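Local coordinates for CBS domain protein (PDB 3LQN) that is of unknown function but carries a pair of CBS domains, a module that in many relatives binds adenine nucleotides as a regulatory sensor, at residues Phe12-Lys18 and Leu100-Phe106. Sequence-based numbering, arbitrary orientation.
Sequences FQQIFVK and LKLEDSF
Phe16 and Ser105 form a single bridge between two irregular backbones, fixed on one side by Val17 N donating to Asp104 O at 2.8 Å and on the other by a weak bond from Phe106 N to Ile15 O. One residue further on, Lys18 N reaches Leu102 O at 3.0 Å, meeting a lone pair in the carbonyl plane. Both acceptors belong to the type I turn Lys101-Asp104, which is closed by Asp104 N on Lys101 O and braced by the Asp104 carboxylate: OD2 takes Lys101 N at 3.0 Å, from above the carboxylate plane. The turn thus faces the start of helix 17-20 with its carbonyls. Val17 fits against it, CB 3.3 Å from Lys101 O and CG1 near the same oxygen; with chi1 at 165°, CG2 stands anti to the carbonyl carbon, which turns it onto Leu100 CD1 and Asp104 CB. The Phe16 ring has Glu103 O over one face, offset toward the rim, and Lys18 lays its CB beside Leu102 CD2 before the rest of its chain turns off. At the far end the rings of Phe12 and Phe106 lie near parallel (19°) but slid apart, centroids 4.5 Å from each other, so that they barely overlap. This holds for one of two modelled conformers of Phe12 and is less certain, as is the packing of Phe12 on Val145 of the second subunit. Leu140 of helix 134-144 touches Phe106. Ser105 is the N-cap of helix 106-115, its OG accepting from Lys108 N. Segment 12-18 leads into strand 22-23, an edge of the sheet that ends in strand 99-101, building the chain's N-terminal part into this half of the tandem CBS fold.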
ATOM      1  N   PHE A  12       0.374 -19.301 -18.212  0.54 75.64           N
ATOM      2  CA  PHE A  12      -0.144 -19.222 -16.842  0.54 66.91           C
ATOM      3  C   PHE A  12       0.371 -20.329 -15.938  0.54 58.25           C
ATOM      4  O   PHE A  12       0.740 -20.093 -14.791  0.54 57.10           O
ATOM      5  CB  PHE A  12      -1.668 -19.236 -16.824  0.54 69.72           C
ATOM      6  CG  PHE A  12      -2.273 -17.894 -16.579  0.54 59.21           C
ATOM      7  CD1 PHE A  12      -1.468 -16.795 -16.372  0.54 47.02           C
ATOM      8  CD2 PHE A  12      -3.644 -17.730 -16.561  0.54 58.00           C
ATOM      9  CE1 PHE A  12      -2.006 -15.564 -16.156  0.54 44.61           C
ATOM     10  CE2 PHE A  12      -4.192 -16.490 -16.339  0.54 52.47           C
ATOM     11  CZ  PHE A  12      -3.372 -15.406 -16.137  0.54 48.78           C
ATOM     12  N   GLN A  13       0.385 -21.545 -16.466  0.54 50.60           N
ATOM     13  CA  GLN A  13       0.804 -22.728 -15.699  0.54 47.14           C
ATOM     14  C   GLN A  13       2.332 -22.895 -15.629  0.54 36.05           C
ATOM     15  O   GLN A  13       2.840 -23.698 -14.842  0.54 34.45           O
ATOM     16  CB  GLN A  13       0.154 -23.992 -16.290  0.54 56.71           C
ATOM     17  CG  GLN A  13      -0.599 -24.895 -15.293  0.54 68.69           C
ATOM     18  CD  GLN A  13       0.230 -26.079 -14.764  0.54 73.07           C
ATOM     19  OE1 GLN A  13       1.223 -25.905 -14.037  0.54 72.70           O
ATOM     20  NE2 GLN A  13      -0.200 -27.290 -15.106  0.54 67.46           N
ATOM     21  N   GLN A  14       3.059 -22.141 -16.452  1.00 44.35           N
ATOM     22  CA  GLN A  14       4.522 -22.124 -16.337  1.00 45.66           C
ATOM     23  C   GLN A  14       5.116 -20.865 -15.705  1.00 39.57           C
ATOM     24  O   GLN A  14       6.332 -20.667 -15.718  1.00 41.15           O
ATOM     25  CB  GLN A  14       5.143 -22.437 -17.694  1.00 43.43           C
ATOM     26  CG  GLN A  14       4.924 -23.894 -18.075  1.00 56.43           C
ATOM     27  CD  GLN A  14       5.336 -24.163 -19.490  1.00 53.18           C
ATOM     28  OE1 GLN A  14       6.256 -23.525 -19.996  1.00 54.84           O
ATOM     29  NE2 GLN A  14       4.640 -25.089 -20.157  1.00 52.07           N
ATOM     30  N   ILE A  15       4.254 -20.039 -15.118  1.00 34.01           N
ATOM     31  CA  ILE A  15       4.715 -18.897 -14.372  1.00 35.38           C
ATOM     32  C   ILE A  15       4.488 -19.217 -12.914  1.00 32.89           C
ATOM     33  O   ILE A  15       3.370 -19.524 -12.491  1.00 38.86           O
ATOM     34  CB  ILE A  15       4.005 -17.589 -14.785  1.00 38.99           C
ATOM     35  CG1 ILE A  15       4.378 -17.239 -16.228  1.00 39.15           C
ATOM     36  CG2 ILE A  15       4.392 -16.468 -13.872  1.00 38.62           C
ATOM     37  CD1 ILE A  15       3.358 -16.296 -16.883  1.00 49.30           C
ATOM     38  N   PHE A  16       5.581 -19.209 -12.180  1.00 30.63           N
ATOM     39  CA  PHE A  16       5.570 -19.553 -10.782  1.00 29.11           C
ATOM     40  C   PHE A  16       5.864 -18.310  -9.985  1.00 34.79           C
ATOM     41  O   PHE A  16       6.282 -17.288 -10.534  1.00 32.51           O
ATOM     42  CB  PHE A  16       6.680 -20.520 -10.482  1.00 28.78           C
ATOM     43  CG  PHE A  16       6.530 -21.864 -11.138  1.00 37.83           C
ATOM     44  CD1 PHE A  16       5.315 -22.358 -11.499  1.00 36.11           C
ATOM     45  CD2 PHE A  16       7.643 -22.663 -11.324  1.00 54.95           C
ATOM     46  CE1 PHE A  16       5.222 -23.663 -12.110  1.00 40.82           C
ATOM     47  CE2 PHE A  16       7.540 -23.925 -11.901  1.00 50.40           C
ATOM     48  CZ  PHE A  16       6.320 -24.400 -12.286  1.00 44.56           C
ATOM     49  N   VAL A  17       5.713 -18.445  -8.678  1.00 30.28           N
ATOM     50  CA  VAL A  17       6.028 -17.368  -7.740  1.00 33.00           C
ATOM     51  C   VAL A  17       7.445 -16.794  -7.958  1.00 25.86           C
ATOM     52  O   VAL A  17       7.635 -15.563  -8.060  1.00 29.28           O
ATOM     53  CB  VAL A  17       5.812 -17.822  -6.276  1.00 27.24           C
ATOM     54  CG1 VAL A  17       6.474 -16.855  -5.315  1.00 32.74           C
ATOM     55  CG2 VAL A  17       4.348 -17.814  -5.941  1.00 26.57           C
ATOM     56  N   LYS A  18       8.412 -17.680  -8.170  1.00 27.46           N
ATOM     57  CA  LYS A  18       9.791 -17.259  -8.368  1.00 27.88           C
ATOM     58  C   LYS A  18      10.018 -16.400  -9.595  1.00 29.91           C
ATOM     59  O   LYS A  18      10.965 -15.641  -9.650  1.00 32.42           O
ATOM     60  CB  LYS A  18      10.734 -18.492  -8.316  1.00 38.54           C
ATOM     61  CG  LYS A  18      11.458 -18.973  -9.626  1.00 35.83           C
ATOM     62  CD  LYS A  18      10.560 -19.423 -10.723  1.00 52.32           C
ATOM     63  CE  LYS A  18      11.278 -20.373 -11.729  1.00 36.88           C
ATOM     64  NZ  LYS A  18      12.120 -19.814 -12.847  1.00 36.26           N
ATOM     65  N   LEU A 100       4.301 -17.814   0.185  1.00 27.87           N
ATOM     66  CA  LEU A 100       4.229 -18.757  -0.931  1.00 30.09           C
ATOM     67  C   LEU A 100       5.615 -19.359  -1.127  1.00 32.32           C
ATOM     68  O   LEU A 100       6.595 -18.758  -0.773  1.00 33.66           O
ATOM     69  CB  LEU A 100       3.773 -18.073  -2.207  1.00 26.47           C
ATOM     70  CG  LEU A 100       2.300 -17.651  -2.114  1.00 35.75           C
ATOM     71  CD1 LEU A 100       1.914 -16.958  -3.354  1.00 39.89           C
ATOM     72  CD2 LEU A 100       1.381 -18.847  -1.896  1.00 35.23           C
ATOM     73  N   LYS A 101       5.657 -20.565  -1.678  1.00 29.89           N
ATOM     74  CA  LYS A 101       6.926 -21.209  -2.073  1.00 25.03           C
ATOM     75  C   LYS A 101       7.306 -20.734  -3.476  1.00 25.29           C
ATOM     76  O   LYS A 101       6.453 -20.300  -4.264  1.00 28.71           O
ATOM     77  CB  LYS A 101       6.711 -22.722  -2.159  1.00 39.79           C
ATOM     78  CG  LYS A 101       6.130 -23.376  -0.928  1.00 56.04           C
ATOM     79  CD  LYS A 101       6.683 -24.795  -0.820  1.00 64.17           C
ATOM     80  CE  LYS A 101       8.196 -24.753  -0.635  1.00 71.36           C
ATOM     81  NZ  LYS A 101       8.940 -25.903  -1.256  1.00 73.79           N
ATOM     82  N   LEU A 102       8.580 -20.835  -3.791  1.00 29.61           N
ATOM     83  CA  LEU A 102       9.077 -20.439  -5.100  1.00 30.92           C
ATOM     84  C   LEU A 102       8.323 -21.104  -6.235  1.00 34.18           C
ATOM     85  O   LEU A 102       8.154 -20.501  -7.282  1.00 31.38           O
ATOM     86  CB  LEU A 102      10.545 -20.874  -5.213  1.00 30.78           C
ATOM     87  CG  LEU A 102      11.541 -20.274  -4.245  1.00 33.73           C
ATOM     88  CD1 LEU A 102      12.782 -21.170  -4.201  1.00 35.67           C
ATOM     89  CD2 LEU A 102      11.880 -18.857  -4.706  1.00 36.43           C
ATOM     90  N   GLU A 103       7.928 -22.367  -6.037  1.00 31.92           N
ATOM     91  CA  GLU A 103       7.263 -23.118  -7.091  1.00 37.67           C
ATOM     92  C   GLU A 103       5.750 -23.003  -7.084  1.00 37.57           C
ATOM     93  O   GLU A 103       5.088 -23.606  -7.928  1.00 38.86           O
ATOM     94  CB  GLU A 103       7.691 -24.602  -7.106  1.00 38.99           C
ATOM     95  CG  GLU A 103       7.286 -25.386  -5.880  1.00 32.86           C
ATOM     96  CD  GLU A 103       8.374 -25.387  -4.832  1.00 49.28           C
ATOM     97  OE1 GLU A 103       8.971 -24.322  -4.593  1.00 45.46           O
ATOM     98  OE2 GLU A 103       8.651 -26.459  -4.251  1.00 66.62           O
ATOM     99  N   ASP A 104       5.175 -22.214  -6.170  1.00 31.33           N
ATOM    100  CA  ASP A 104       3.711 -22.051  -6.201  1.00 30.01           C
ATOM    101  C   ASP A 104       3.212 -21.391  -7.501  1.00 34.86           C
ATOM    102  O   ASP A 104       3.919 -20.585  -8.115  1.00 33.63           O
ATOM    103  CB  ASP A 104       3.207 -21.247  -4.980  1.00 35.52           C
ATOM    104  CG  ASP A 104       2.946 -22.132  -3.763  1.00 40.04           C
ATOM    105  OD1 ASP A 104       2.616 -23.331  -3.942  1.00 43.69           O
ATOM    106  OD2 ASP A 104       3.041 -21.622  -2.631  1.00 33.50           O
ATOM    107  N   SER A 105       1.974 -21.712  -7.880  1.00 34.42           N
ATOM    108  CA  SER A 105       1.404 -21.275  -9.144  1.00 38.60           C
ATOM    109  C   SER A 105       0.975 -19.810  -9.207  1.00 35.38           C
ATOM    110  O   SER A 105       0.689 -19.137  -8.182  1.00 32.28           O
ATOM    111  CB  SER A 105       0.206 -22.164  -9.501  1.00 46.00           C
ATOM    112  OG  SER A 105      -0.913 -21.823  -8.690  1.00 46.68           O
ATOM    113  N   PHE A 106       0.883 -19.310 -10.439  1.00 37.91           N
ATOM    114  CA  PHE A 106       0.348 -17.972 -10.644  1.00 37.72           C
ATOM    115  C   PHE A 106      -1.085 -17.867 -10.080  1.00 37.35           C
ATOM    116  O   PHE A 106      -1.444 -16.898  -9.429  1.00 37.66           O
ATOM    117  CB  PHE A 106       0.363 -17.609 -12.125  1.00 41.79           C
ATOM    118  CG  PHE A 106      -0.310 -16.300 -12.400  1.00 43.73           C
ATOM    119  CD1 PHE A 106       0.390 -15.117 -12.267  1.00 46.20           C
ATOM    120  CD2 PHE A 106      -1.664 -16.252 -12.714  1.00 47.86           C
ATOM    121  CE1 PHE A 106      -0.233 -13.913 -12.479  1.00 51.05           C
ATOM    122  CE2 PHE A 106      -2.293 -15.054 -12.942  1.00 52.10           C
ATOM    123  CZ  PHE A 106      -1.580 -13.877 -12.822  1.00 50.75           C
TER